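Local coordinates for protein AtxE2 (Asticcacaulis excentricus, PDB 5TXE) that hydrolyses the isopeptide bond of the lasso peptides astexin-2 and astexin-3, turning the threaded substrates into linear peptides, at residues 431-437 and 461-467; 520-524 and 657-662; 601-605 and 652-656; 419-423 and 454-459. The protein carries 1 engineered substitution. All blocks are in the same frame, centred on the assembly; numbering follows the deposited sequence.

Contact 1 (431-437 and 461-467)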
loop_
_atom_site.group_PDB
_atom_site.type_symbol
_atom_site.label_atom_id
_atom_site.label_comp_id
_atom_site.label_asym_id
_atom_site.label_seq_id
_atom_site.Cartn_x
_atom_site.Cartn_y
_atom_site.Cartn_z
ATOM N N LEU A 431 29.002 -8.886 -3.686
ATOM C CA LEU A 431 27.829 -9.086 -4.583
ATOM C C LEU A 431 27.350 -7.826 -5.335
ATOM O O LEU A 431 27.544 -6.733 -4.876
ATOM C CB LEU A 431 26.657 -9.580 -3.771
ATOM C CG LEU A 431 26.884 -10.940 -3.114
ATOM C CD1 LEU A 431 25.798 -11.153 -2.103
ATOM C CD2 LEU A 431 26.878 -12.098 -4.110
ATOM N N PRO A 432 26.708 -8.004 -6.495
ATOM C CA PRO A 432 25.922 -6.885 -7.032
ATOM C C PRO A 432 24.707 -6.657 -6.135
ATOM O O PRO A 432 24.233 -7.559 -5.448
ATOM C CB PRO A 432 25.536 -7.369 -8.417
ATOM C CG PRO A 432 25.415 -8.860 -8.267
ATOM C CD PRO A 432 26.538 -9.236 -7.286
ATOM N N LEU A 433 24.272 -5.425 -6.071
ATOM C CA LEU A 433 23.205 -5.028 -5.213
ATOM C C LEU A 433 22.023 -4.492 -6.006
ATOM O O LEU A 433 22.191 -3.701 -6.962
ATOM C CB LEU A 433 23.724 -3.907 -4.337
ATOM C CG LEU A 433 22.722 -3.274 -3.350
ATOM C CD1 LEU A 433 22.188 -4.222 -2.320
ATOM C CD2 LEU A 433 23.335 -2.076 -2.656
ATOM N N VAL A 434 20.826 -4.841 -5.560
ATOM C CA VAL A 434 19.606 -4.235 -6.101
ATOM C C VAL A 434 18.826 -3.617 -4.951
ATOM O O VAL A 434 18.601 -4.257 -3.915
ATOM C CB VAL A 434 18.733 -5.284 -6.812
ATOM C CG1 VAL A 434 17.394 -4.675 -7.197
ATOM C CG2 VAL A 434 19.477 -5.826 -8.020
ATOM N N ILE A 435 18.397 -2.381 -5.142
ATOM C CA ILE A 435 17.639 -1.641 -4.130
ATOM C C ILE A 435 16.152 -1.637 -4.505
ATOM O O ILE A 435 15.796 -1.259 -5.636
ATOM C CB ILE A 435 18.156 -0.219 -4.009
ATOM C CG1 ILE A 435 19.644 -0.230 -3.631
ATOM C CG2 ILE A 435 17.375 0.511 -2.975
ATOM C CD1 ILE A 435 20.311 1.120 -3.783
ATOM N N VAL A 436 15.320 -2.098 -3.559
ATOM C CA VAL A 436 13.880 -2.129 -3.659
ATOM C C VAL A 436 13.330 -1.141 -2.611
ATOM O O VAL A 436 13.790 -1.156 -1.470
ATOM C CB VAL A 436 13.351 -3.511 -3.427
ATOM C CG1 VAL A 436 11.847 -3.566 -3.453
ATOM C CG2 VAL A 436 13.907 -4.445 -4.434
ATOM N N GLN A 437 12.361 -0.301 -2.996
ATOM C CA GLN A 437 11.802 0.711 -2.140
ATOM C C GLN A 437 10.263 0.552 -1.957
ATOM O O GLN A 437 9.629 -0.162 -2.718
ATOM C CB GLN A 437 12.054 2.083 -2.765
ATOM C CG GLN A 437 13.429 2.325 -3.311
ATOM C CD GLN A 437 13.546 3.739 -3.839
ATOM O OE1 GLN A 437 13.529 4.709 -3.067
ATOM N NE2 GLN A 437 13.619 3.878 -5.152
ATOM N N GLY A 461 21.203 -14.421 -6.827
ATOM C CA GLY A 461 22.595 -14.054 -6.578
ATOM C C GLY A 461 22.856 -12.598 -6.259
ATOM O O GLY A 461 23.993 -12.179 -6.193
ATOM N N PHE A 462 21.806 -11.802 -6.072
ATOM C CA PHE A 462 21.971 -10.406 -5.693
ATOM C C PHE A 462 21.853 -10.227 -4.193
ATOM O O PHE A 462 21.120 -10.963 -3.532
ATOM C CB PHE A 462 20.890 -9.544 -6.342
ATOM C CG PHE A 462 20.986 -9.489 -7.818
ATOM C CD1 PHE A 462 21.830 -8.590 -8.417
ATOM C CD2 PHE A 462 20.235 -10.338 -8.594
ATOM C CE1 PHE A 462 21.930 -8.546 -9.787
ATOM C CE2 PHE A 462 20.312 -10.306 -9.973
ATOM C CZ PHE A 462 21.147 -9.416 -10.569
ATOM N N ALA A 463 22.592 -9.248 -3.664
ATOM C CA ALA A 463 22.240 -8.648 -2.389
ATOM C C ALA A 463 21.098 -7.721 -2.705
ATOM O O ALA A 463 21.122 -7.047 -3.754
ATOM C CB ALA A 463 23.385 -7.822 -1.819
ATOM N N VAL A 464 20.112 -7.701 -1.826
ATOM C CA VAL A 464 18.959 -6.843 -2.008
ATOM C C VAL A 464 18.802 -5.975 -0.759
ATOM O O VAL A 464 18.828 -6.472 0.365
ATOM C CB VAL A 464 17.658 -7.641 -2.205
ATOM C CG1 VAL A 464 16.508 -6.689 -2.479
ATOM C CG2 VAL A 464 17.803 -8.604 -3.335
ATOM N N LEU A 465 18.711 -4.689 -0.984
ATOM C CA LEU A 465 18.417 -3.761 0.049
ATOM C C LEU A 465 16.962 -3.400 -0.077
ATOM O O LEU A 465 16.559 -2.721 -1.015
ATOM C CB LEU A 465 19.295 -2.531 -0.080
ATOM C CG LEU A 465 19.058 -1.426 0.935
ATOM C CD1 LEU A 465 19.389 -1.846 2.335
ATOM C CD2 LEU A 465 19.918 -0.233 0.544
ATOM N N SER A 466 16.196 -3.826 0.900
ATOM C CA SER A 466 14.814 -3.439 1.055
ATOM C C SER A 466 14.797 -2.179 1.906
ATOM O O SER A 466 14.848 -2.227 3.142
ATOM C CB SER A 466 14.037 -4.576 1.718
ATOM O OG SER A 466 12.676 -4.266 1.839
ATOM N N PHE A 467 14.711 -1.057 1.206
ATOM C CA PHE A 467 14.811 0.289 1.755
ATOM C C PHE A 467 13.557 0.784 2.373
ATOM O O PHE A 467 12.511 0.714 1.772
ATOM C CB PHE A 467 15.100 1.233 0.599
ATOM C CG PHE A 467 15.308 2.659 0.975
ATOM C CD1 PHE A 467 16.179 3.020 1.986
ATOM C CD2 PHE A 467 14.713 3.646 0.233
ATOM C CE1 PHE A 467 16.388 4.363 2.308
ATOM C CE2 PHE A 467 14.928 4.997 0.528
ATOM C CZ PHE A 467 15.785 5.353 1.554
#

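Contact 2 (520-524 and 657-662)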
loop_
_atom_site.group_PDB
_atom_site.type_symbol
_atom_site.label_atom_id
_atom_site.label_comp_id
_atom_site.label_asym_id
_atom_site.label_seq_id
_atom_site.Cartn_x
_atom_site.Cartn_y
_atom_site.Cartn_z
ATOM N N ARG A 520 28.344 -1.918 -9.014
ATOM C CA ARG A 520 27.264 -2.775 -9.564
ATOM C C ARG A 520 25.972 -2.705 -8.757
ATOM O O ARG A 520 25.458 -3.698 -8.250
ATOM C CB ARG A 520 27.735 -4.217 -9.778
ATOM C CG ARG A 520 28.906 -4.322 -10.770
ATOM C CD ARG A 520 29.145 -5.784 -11.123
ATOM N NE ARG A 520 29.696 -6.582 -10.039
ATOM C CZ ARG A 520 29.408 -7.868 -9.791
ATOM N NH1 ARG A 520 28.481 -8.543 -10.473
ATOM N NH2 ARG A 520 30.022 -8.485 -8.790
ATOM N N VAL A 521 25.464 -1.484 -8.652
ATOM C CA VAL A 521 24.259 -1.208 -7.889
ATOM C C VAL A 521 23.081 -0.813 -8.785
ATOM O O VAL A 521 23.163 0.160 -9.554
ATOM C CB VAL A 521 24.478 -0.100 -6.879
ATOM C CG1 VAL A 521 23.236 0.089 -6.058
ATOM C CG2 VAL A 521 25.643 -0.480 -5.988
ATOM N N GLY A 522 22.005 -1.567 -8.621
ATOM C CA GLY A 522 20.767 -1.349 -9.322
ATOM C C GLY A 522 19.757 -0.694 -8.423
ATOM O O GLY A 522 19.731 -0.953 -7.221
ATOM N N LEU A 523 18.891 0.122 -9.019
ATOM C CA LEU A 523 17.875 0.794 -8.278
ATOM C C LEU A 523 16.499 0.598 -8.932
ATOM O O LEU A 523 16.403 0.739 -10.134
ATOM C CB LEU A 523 18.203 2.273 -8.213
ATOM C CG LEU A 523 17.255 3.171 -7.493
ATOM C CD1 LEU A 523 17.212 2.864 -5.998
ATOM C CD2 LEU A 523 17.677 4.618 -7.695
ATOM N N THR A 524 15.468 0.311 -8.112
ATOM C CA THR A 524 14.119 0.142 -8.578
ATOM C C THR A 524 13.232 1.158 -7.860
ATOM O O THR A 524 13.556 1.607 -6.791
ATOM C CB THR A 524 13.526 -1.243 -8.317
ATOM O OG1 THR A 524 13.370 -1.470 -6.921
ATOM C CG2 THR A 524 14.388 -2.308 -8.866
ATOM N N PHE A 657 18.472 -6.910 -14.464
ATOM C CA PHE A 657 19.605 -6.797 -13.546
ATOM C C PHE A 657 20.681 -7.887 -13.738
ATOM O O PHE A 657 21.872 -7.593 -13.671
ATOM C CB PHE A 657 19.136 -6.717 -12.127
ATOM C CG PHE A 657 18.523 -5.384 -11.756
ATOM C CD1 PHE A 657 19.174 -4.228 -12.016
ATOM C CD2 PHE A 657 17.265 -5.320 -11.243
ATOM C CE1 PHE A 657 18.592 -3.012 -11.732
ATOM C CE2 PHE A 657 16.675 -4.114 -10.922
ATOM C CZ PHE A 657 17.354 -2.962 -11.135
ATOM N N ARG A 658 20.293 -9.107 -14.067
ATOM C CA ARG A 658 21.288 -10.125 -14.414
ATOM C C ARG A 658 22.100 -9.732 -15.632
ATOM O O ARG A 658 23.317 -9.961 -15.678
ATOM C CB ARG A 658 20.665 -11.479 -14.679
ATOM C CG ARG A 658 20.138 -12.130 -13.432
ATOM C CD ARG A 658 19.575 -13.539 -13.701
ATOM N NE ARG A 658 20.662 -14.476 -13.902
ATOM C CZ ARG A 658 20.790 -15.343 -14.902
ATOM N NH1 ARG A 658 19.851 -15.518 -15.829
ATOM N NH2 ARG A 658 21.880 -16.089 -14.932
ATOM N N PHE A 659 21.445 -9.113 -16.615
ATOM C CA PHE A 659 22.110 -8.712 -17.829
ATOM C C PHE A 659 23.117 -7.593 -17.547
ATOM O O PHE A 659 24.269 -7.708 -17.941
ATOM C CB PHE A 659 21.091 -8.311 -18.938
ATOM C CG PHE A 659 21.718 -7.840 -20.245
ATOM C CD1 PHE A 659 22.089 -8.723 -21.203
ATOM C CD2 PHE A 659 21.940 -6.505 -20.468
ATOM C CE1 PHE A 659 22.697 -8.287 -22.374
ATOM C CE2 PHE A 659 22.500 -6.058 -21.635
ATOM C CZ PHE A 659 22.876 -6.945 -22.589
ATOM N N TRP A 660 22.693 -6.514 -16.901
ATOM C CA TRP A 660 23.538 -5.378 -16.762
ATOM C C TRP A 660 24.473 -5.473 -15.614
ATOM O O TRP A 660 25.552 -4.891 -15.693
ATOM C CB TRP A 660 22.750 -4.125 -16.570
ATOM C CG TRP A 660 21.901 -3.779 -17.758
ATOM C CD1 TRP A 660 20.554 -3.936 -17.877
ATOM C CD2 TRP A 660 22.353 -3.165 -18.957
ATOM N NE1 TRP A 660 20.131 -3.431 -19.091
ATOM C CE2 TRP A 660 21.228 -2.965 -19.772
ATOM C CE3 TRP A 660 23.615 -2.774 -19.424
ATOM C CZ2 TRP A 660 21.315 -2.395 -21.017
ATOM C CZ3 TRP A 660 23.710 -2.212 -20.667
ATOM C CH2 TRP A 660 22.554 -2.033 -21.461
ATOM N N LEU A 661 24.096 -6.153 -14.529
ATOM C CA LEU A 661 24.959 -6.218 -13.354
ATOM C C LEU A 661 25.739 -7.499 -13.215
ATOM O O LEU A 661 26.684 -7.491 -12.477
ATOM C CB LEU A 661 24.186 -6.017 -12.060
ATOM C CG LEU A 661 23.349 -4.759 -11.973
ATOM C CD1 LEU A 661 22.584 -4.743 -10.655
ATOM C CD2 LEU A 661 24.109 -3.472 -12.108
ATOM N N MET A 662 25.340 -8.594 -13.884
ATOM C CA MET A 662 26.093 -9.845 -13.890
ATOM C C MET A 662 26.594 -10.257 -15.274
ATOM O O MET A 662 27.319 -11.228 -15.352
ATOM C CB MET A 662 25.248 -11.005 -13.318
ATOM C CG MET A 662 24.920 -10.887 -11.828
ATOM S SD MET A 662 23.791 -12.171 -11.354
ATOM C CE MET A 662 23.657 -12.000 -9.611
#

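Contact 3 (601-605 and 652-656)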
loop_
_atom_site.group_PDB
_atom_site.type_symbol
_atom_site.label_atom_id
_atom_site.label_comp_id
_atom_site.label_asym_id
_atom_site.label_seq_id
_atom_site.Cartn_x
_atom_site.Cartn_y
_atom_site.Cartn_z
ATOM N N PRO A 601 21.453 2.535 -17.809
ATOM C CA PRO A 601 20.374 1.729 -18.379
ATOM C C PRO A 601 19.126 1.810 -17.554
ATOM O O PRO A 601 19.169 1.596 -16.352
ATOM C CB PRO A 601 20.936 0.319 -18.353
ATOM C CG PRO A 601 22.430 0.499 -18.425
ATOM C CD PRO A 601 22.693 1.729 -17.586
ATOM N N LEU A 602 18.009 2.119 -18.204
ATOM C CA LEU A 602 16.735 2.265 -17.520
ATOM C C LEU A 602 15.645 1.484 -18.255
ATOM O O LEU A 602 15.420 1.666 -19.484
ATOM C CB LEU A 602 16.368 3.714 -17.527
ATOM C CG LEU A 602 14.998 4.047 -16.957
ATOM C CD1 LEU A 602 14.918 3.664 -15.498
ATOM C CD2 LEU A 602 14.655 5.513 -17.134
ATOM N N LEU A 603 14.994 0.612 -17.505
ATOM C CA LEU A 603 13.831 -0.091 -17.935
ATOM C C LEU A 603 12.594 0.488 -17.292
ATOM O O LEU A 603 12.550 0.587 -16.069
ATOM C CB LEU A 603 13.945 -1.544 -17.586
ATOM C CG LEU A 603 12.719 -2.393 -17.891
ATOM C CD1 LEU A 603 12.504 -2.540 -19.359
ATOM C CD2 LEU A 603 12.947 -3.780 -17.329
ATOM N N ILE A 604 11.583 0.845 -18.102
ATOM C CA ILE A 604 10.302 1.345 -17.569
ATOM C C ILE A 604 9.194 0.323 -17.870
ATOM O O ILE A 604 8.937 -0.008 -19.040
ATOM C CB ILE A 604 9.924 2.705 -18.202
ATOM C CG1 ILE A 604 11.082 3.716 -18.062
ATOM C CG2 ILE A 604 8.696 3.308 -17.588
ATOM C CD1 ILE A 604 11.030 4.841 -19.084
ATOM N N GLN A 605 8.519 -0.146 -16.838
ATOM C CA GLN A 605 7.502 -1.168 -17.008
ATOM C C GLN A 605 6.217 -0.520 -16.612
ATOM O O GLN A 605 5.821 -0.549 -15.429
ATOM C CB GLN A 605 7.827 -2.377 -16.158
ATOM C CG GLN A 605 9.080 -3.096 -16.641
ATOM C CD GLN A 605 9.076 -4.584 -16.389
ATOM O OE1 GLN A 605 8.406 -5.348 -17.131
ATOM N NE2 GLN A 605 9.875 -5.041 -15.416
ATOM N N ARG A 652 11.169 -9.954 -16.030
ATOM C CA ARG A 652 11.951 -9.076 -16.830
ATOM C C ARG A 652 12.893 -8.227 -15.952
ATOM O O ARG A 652 13.972 -7.819 -16.384
ATOM C CB ARG A 652 11.036 -8.194 -17.672
ATOM C CG ARG A 652 11.796 -7.433 -18.749
ATOM C CD ARG A 652 10.837 -6.531 -19.538
ATOM N NE ARG A 652 10.050 -7.258 -20.540
ATOM C CZ ARG A 652 8.759 -7.548 -20.436
ATOM N NH1 ARG A 652 8.100 -7.261 -19.383
ATOM N NH2 ARG A 652 8.144 -8.195 -21.414
ATOM N N THR A 653 12.439 -7.865 -14.770
ATOM C CA THR A 653 13.259 -7.075 -13.923
ATOM C C THR A 653 14.479 -7.889 -13.428
ATOM O O THR A 653 15.584 -7.373 -13.394
ATOM C CB THR A 653 12.458 -6.564 -12.740
ATOM O OG1 THR A 653 11.677 -5.476 -13.198
ATOM C CG2 THR A 653 13.375 -6.061 -11.641
ATOM N N ILE A 654 14.281 -9.173 -13.117
ATOM C CA ILE A 654 15.413 -10.051 -12.797
ATOM C C ILE A 654 16.325 -10.196 -13.995
ATOM O O ILE A 654 17.545 -10.080 -13.863
ATOM C CB ILE A 654 14.942 -11.410 -12.312
ATOM C CG1 ILE A 654 14.325 -11.251 -10.949
ATOM C CG2 ILE A 654 16.080 -12.403 -12.188
ATOM C CD1 ILE A 654 13.521 -12.449 -10.504
ATOM N N ASP A 655 15.765 -10.410 -15.174
ATOM C CA ASP A 655 16.600 -10.578 -16.338
ATOM C C ASP A 655 17.421 -9.306 -16.570
ATOM O O ASP A 655 18.578 -9.350 -16.988
ATOM C CB ASP A 655 15.780 -10.816 -17.604
ATOM C CG ASP A 655 15.060 -12.164 -17.650
ATOM O OD1 ASP A 655 15.307 -13.033 -16.792
ATOM O OD2 ASP A 655 14.201 -12.350 -18.546
ATOM N N TRP A 656 16.788 -8.170 -16.367
ATOM C CA TRP A 656 17.437 -6.913 -16.660
ATOM C C TRP A 656 18.661 -6.747 -15.768
ATOM O O TRP A 656 19.735 -6.399 -16.264
ATOM C CB TRP A 656 16.478 -5.774 -16.440
ATOM C CG TRP A 656 16.951 -4.413 -16.653
ATOM C CD1 TRP A 656 17.265 -3.520 -15.685
ATOM C CD2 TRP A 656 17.004 -3.703 -17.868
ATOM N NE1 TRP A 656 17.562 -2.304 -16.216
ATOM C CE2 TRP A 656 17.422 -2.384 -17.568
ATOM C CE3 TRP A 656 16.787 -4.047 -19.193
ATOM C CZ2 TRP A 656 17.637 -1.435 -18.537
ATOM C CZ3 TRP A 656 16.964 -3.059 -20.173
ATOM C CH2 TRP A 656 17.330 -1.772 -19.843
#

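Contact 4 (419-423 and 454-459)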
loop_
_atom_site.group_PDB
_atom_site.type_symbol
_atom_site.label_atom_id
_atom_site.label_comp_id
_atom_site.label_asym_id
_atom_site.label_seq_id
_atom_site.Cartn_x
_atom_site.Cartn_y
_atom_site.Cartn_z
ATOM N N LEU A 419 18.562 -5.988 4.734
ATOM C CA LEU A 419 19.500 -6.559 3.837
ATOM C C LEU A 419 19.090 -8.005 3.634
ATOM O O LEU A 419 18.869 -8.738 4.585
ATOM C CB LEU A 419 20.891 -6.448 4.399
ATOM C CG LEU A 419 21.957 -7.198 3.613
ATOM C CD1 LEU A 419 22.119 -6.600 2.229
ATOM C CD2 LEU A 419 23.313 -7.215 4.336
ATOM N N VAL A 420 18.997 -8.422 2.375
ATOM C CA VAL A 420 18.649 -9.790 2.060
ATOM C C VAL A 420 19.769 -10.391 1.285
ATOM O O VAL A 420 20.236 -9.784 0.319
ATOM C CB VAL A 420 17.391 -9.819 1.215
ATOM C CG1 VAL A 420 16.877 -11.235 1.024
ATOM C CG2 VAL A 420 16.316 -8.923 1.842
ATOM N N LEU A 421 20.251 -11.567 1.680
ATOM C CA LEU A 421 21.393 -12.180 0.981
ATOM C C LEU A 421 21.011 -13.498 0.383
ATOM O O LEU A 421 20.147 -14.183 0.890
ATOM C CB LEU A 421 22.554 -12.398 1.938
ATOM C CG LEU A 421 23.085 -11.073 2.509
ATOM C CD1 LEU A 421 24.005 -11.278 3.731
ATOM C CD2 LEU A 421 23.827 -10.305 1.451
ATOM N N PRO A 422 21.688 -13.898 -0.677
ATOM C CA PRO A 422 21.367 -15.183 -1.266
ATOM C C PRO A 422 21.518 -16.308 -0.274
ATOM O O PRO A 422 22.382 -16.225 0.580
ATOM C CB PRO A 422 22.412 -15.351 -2.347
ATOM C CG PRO A 422 22.939 -13.988 -2.605
ATOM C CD PRO A 422 22.811 -13.220 -1.338
ATOM N N PRO A 423 20.674 -17.349 -0.370
ATOM C CA PRO A 423 20.794 -18.522 0.531
ATOM C C PRO A 423 22.225 -19.127 0.743
ATOM O O PRO A 423 22.564 -19.481 1.869
ATOM C CB PRO A 423 19.842 -19.549 -0.110
ATOM C CG PRO A 423 18.931 -18.765 -1.009
ATOM C CD PRO A 423 19.730 -17.591 -1.473
ATOM N N ILE A 454 11.787 -9.497 -4.133
ATOM C CA ILE A 454 12.950 -9.356 -3.283
ATOM C C ILE A 454 13.615 -10.700 -3.091
ATOM O O ILE A 454 14.799 -10.859 -3.364
ATOM C CB ILE A 454 12.523 -8.736 -1.942
ATOM C CG1 ILE A 454 12.263 -7.272 -2.172
ATOM C CG2 ILE A 454 13.625 -8.910 -0.880
ATOM C CD1 ILE A 454 11.494 -6.634 -1.060
ATOM N N LEU A 455 12.845 -11.688 -2.685
ATOM C CA LEU A 455 13.447 -12.980 -2.416
ATOM C C LEU A 455 13.947 -13.627 -3.688
ATOM O O LEU A 455 15.057 -14.110 -3.706
ATOM C CB LEU A 455 12.463 -13.877 -1.614
ATOM C CG LEU A 455 11.943 -13.276 -0.266
ATOM C CD1 LEU A 455 10.966 -14.233 0.453
ATOM C CD2 LEU A 455 13.113 -12.975 0.655
ATOM N N PRO A 456 13.137 -13.625 -4.791
ATOM C CA PRO A 456 13.688 -14.114 -6.031
ATOM C C PRO A 456 14.949 -13.411 -6.505
ATOM O O PRO A 456 15.832 -14.057 -7.051
ATOM C CB PRO A 456 12.542 -13.937 -7.002
ATOM C CG PRO A 456 11.311 -14.009 -6.155
ATOM C CD PRO A 456 11.705 -13.295 -4.919
ATOM N N LEU A 457 15.088 -12.103 -6.273
ATOM C CA LEU A 457 16.344 -11.437 -6.630
ATOM C C LEU A 457 17.536 -12.007 -5.809
ATOM O O LEU A 457 18.638 -12.250 -6.342
ATOM C CB LEU A 457 16.259 -9.931 -6.392
ATOM C CG LEU A 457 15.624 -9.115 -7.515
ATOM C CD1 LEU A 457 15.238 -7.700 -7.113
ATOM C CD2 LEU A 457 16.530 -9.070 -8.703
ATOM N N ALA A 458 17.327 -12.193 -4.513
ATOM C CA ALA A 458 18.361 -12.808 -3.701
ATOM C C ALA A 458 18.658 -14.243 -4.194
ATOM O O ALA A 458 19.796 -14.613 -4.319
ATOM C CB ALA A 458 17.954 -12.832 -2.262
ATOM N N THR A 459 17.631 -15.012 -4.485
ATOM C CA THR A 459 17.816 -16.325 -5.015
ATOM C C THR A 459 18.665 -16.291 -6.279
ATOM O O THR A 459 19.436 -17.195 -6.540
ATOM C CB THR A 459 16.475 -16.992 -5.255
ATOM O OG1 THR A 459 15.809 -17.185 -3.986
ATOM C CG2 THR A 459 16.645 -18.295 -5.968
#

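Contact 1 (431-437 and 461-467)
Pro432 and Val434 bring their side chains against the ring of Phe462, where strand 431-436 starts its parallel pairing with strand 463-467. The proline meets the ring at about a right angle, its CG 3.6 Å from Phe462 CD1. Val434 adds its CG2 branch, which stands 4.1 Å from the ring centroid in an off-centre CH-pi contact. This methyl can reach the ring because CG1 takes the place anti to the backbone N (chi1 172°), leaving CG2 beside that N. Replacing the phenylalanine by an alanine would probably leave Pro432 CG and Val434 CG2 without their shared surface and open a gap beside Leu457 and Phe657. On the other face of the sheet, Leu433 CD1 lies 3.8 Å from Ala463 CB and also rests on Leu465 CB; the small alanine suits a place where a longer chain comes down on it. Ile435 and Leu465 follow side by side, pointing the same way. Gln437 runs alongside Phe467, with OE1 3.7 Å from CD2 at the ring edge, while its NE2 is bonded to Thr524 O. The backbones form an alternating ladder of five bonds, among them Val436 N to Leu465 O at 2.9 Å and Phe467 N to Val436 O at 2.8 Å. The chemistry is thus that of a buried parallel pair: mostly apolar branches lie on both faces, alternate main-chain polar groups pair across the two strands while Leu433 and Ile435 turn theirs to Arg520 and Gly522, and the amide of Gln437 comes at the end that leads into Tyr438, the residue that stabilises the alkoxide intermediate.

Contact 2 (520-524 and 657-662)
A bend at chi3 (-70°) turns the otherwise extended chain of Arg520 so that its guanidinium reaches the carbonyl of Leu661; in Thr524 the hydroxyl sits between the backbone N and the carbonyl carbon (chi1 66°), which puts CG2 anti to the carbonyl carbon and against the ring of Phe657. Arg520 NH1 donates to Leu661 O over 2.9 Å, a nearly straight bond at 167° with the oxygen in the guanidinium plane. Near the C-terminal end of a helix, carbonyls often lack a partner along the helix, so an arginine donor probably suits Leu661 O; Arg520 NE is paired with Asp517 in a salt bridge that fixes the other edge. A leucine in its place would probably leave both Leu661 O and the Asp517 carboxylate without their cationic mate. Deeper in, Thr524 CG2 abuts the ring edge 3.6 Å from Phe657 CE2, while Thr524 OG1 donates its hydrogen bond to Ile435 O. Gly522 is pressed close: its CA is 3.6 Å from Phe657 CE1, and a beta carbon would collide with that ring atom. Leu661 closes the interface with its two methyls, CD1 at 3.8 Å from Gly522 N and CD2 at 3.9 Å from Arg520 C, so a branched aliphatic side chain covers the backbone that the glycine bares. Strand 521-525 lies between strands 431-436 and 545-548, and helix 643-662 packs across all three: Phe657 also touches Val434, Ala545 and Val547, while Phe659 and Trp660 turn to helix 672-684.

Contact 3 (601-605 and 652-656)
Trp656 lays one face of its indole on Leu603, and these two residues, with Gln605, carry most of the contact. Leu603 CB sits over the six-membered ring, 3.7 Å from its centroid and 15° off the normal, a CH-pi contact. With CG anti to the backbone N (chi1 179°), the indole reaches out from the helix to the strand, where CZ2 comes to 3.5 Å from Leu603 N. The edge of the indole thus meets the strand backbone while its face takes Leu603 CB, and Pro601 CB packs at the same CZ2 at 3.7 Å. Leu603 extends its other end past the ring to Arg652, CD2 to CG 4.1 Å. Gln605 supplies the polar end: Arg652 NH1 donates to its OE1 over 3.0 Å, the amide and guanidinium planes standing perpendicular. A glutamine suits the place because its amide can accept at OE1, from Arg652 and Tyr633 OH, and also donate at NE2, to Val649 O. Strand 602-605 and helix 652-656 run antiparallel at 178°, the packing of the long helix 643-662 on the central sheet of an alpha/beta-hydrolase fold; strand 602-607 leads directly to Glu610, the probable acid of the charge relay.

Contact 4 (419-423 and 454-459)
Strand 419-421 passes helix 454-459 with their axes 8.0 Å apart at closest and their directions 45° apart, so that Val420 and the two prolines after the strand meet the helix in succession. Val420 points its two methyls at the helix, CG1 to Ala458 and Leu455, CG2 to Ile454. CG1, set anti to the backbone N at chi1 -172°, lies 3.8 Å from Ala458 CB and more loosely against Leu455 CD2. CG2 turns the other way and meets Ile454 CG2 at 3.8 Å, the two side chains crossing at about a right angle. A beta-branched valine suits a strand and offers two methyls at once, while alanine on the helix lets the backbones draw near: the CA atoms of Pro422 and Ala458 are 4.5 Å apart. In the alpha/beta-hydrolase sheet, strand 414-421 is the antiparallel neighbour of strand 463-467, and the helix belongs to the beta-alpha-beta crossover that links strands 431-436 and 463-467; the contact therefore joins this crossover helix to a strand outside its own unit. Beyond the strand, Pro422 rests its ring on the helix backbone, with CB 3.4 Å from Ala458 O. Pro423 follows more distantly, CD being 4.2 Å from Thr459 CA, and the rings of the two prolines limit their own backbone torsions. Thr459 turns its hydroxyl back into its own helix, where OG1 donates to Leu455 O at 3.2 Å from above the carbonyl plane, the same oxygen that accepts from Thr459 N.

All four contacts reach the same eight-stranded mixed sheet of the hydrolase domain. Contacts 1 and 4 interlock along the chain, their segments alternating, with centres about 8 Å apart. Contact 2 opens after both have closed, and contact 3 is nested inside its loop. These two share helix 643-662, with centres about 9 Å apart, and Trp660 meets Pro601 between them. Neighbouring strands 431-436 and 521-525 tie contact 1 to contact 2. Together they place the crossover helix and helix 643-662 on the same face of the sheet, the one that carries Val434, while strands 431-436, 521-525 and 602-607 lead towards Tyr438, the nucleophile position (Ala527, an engineered change here) and Glu610.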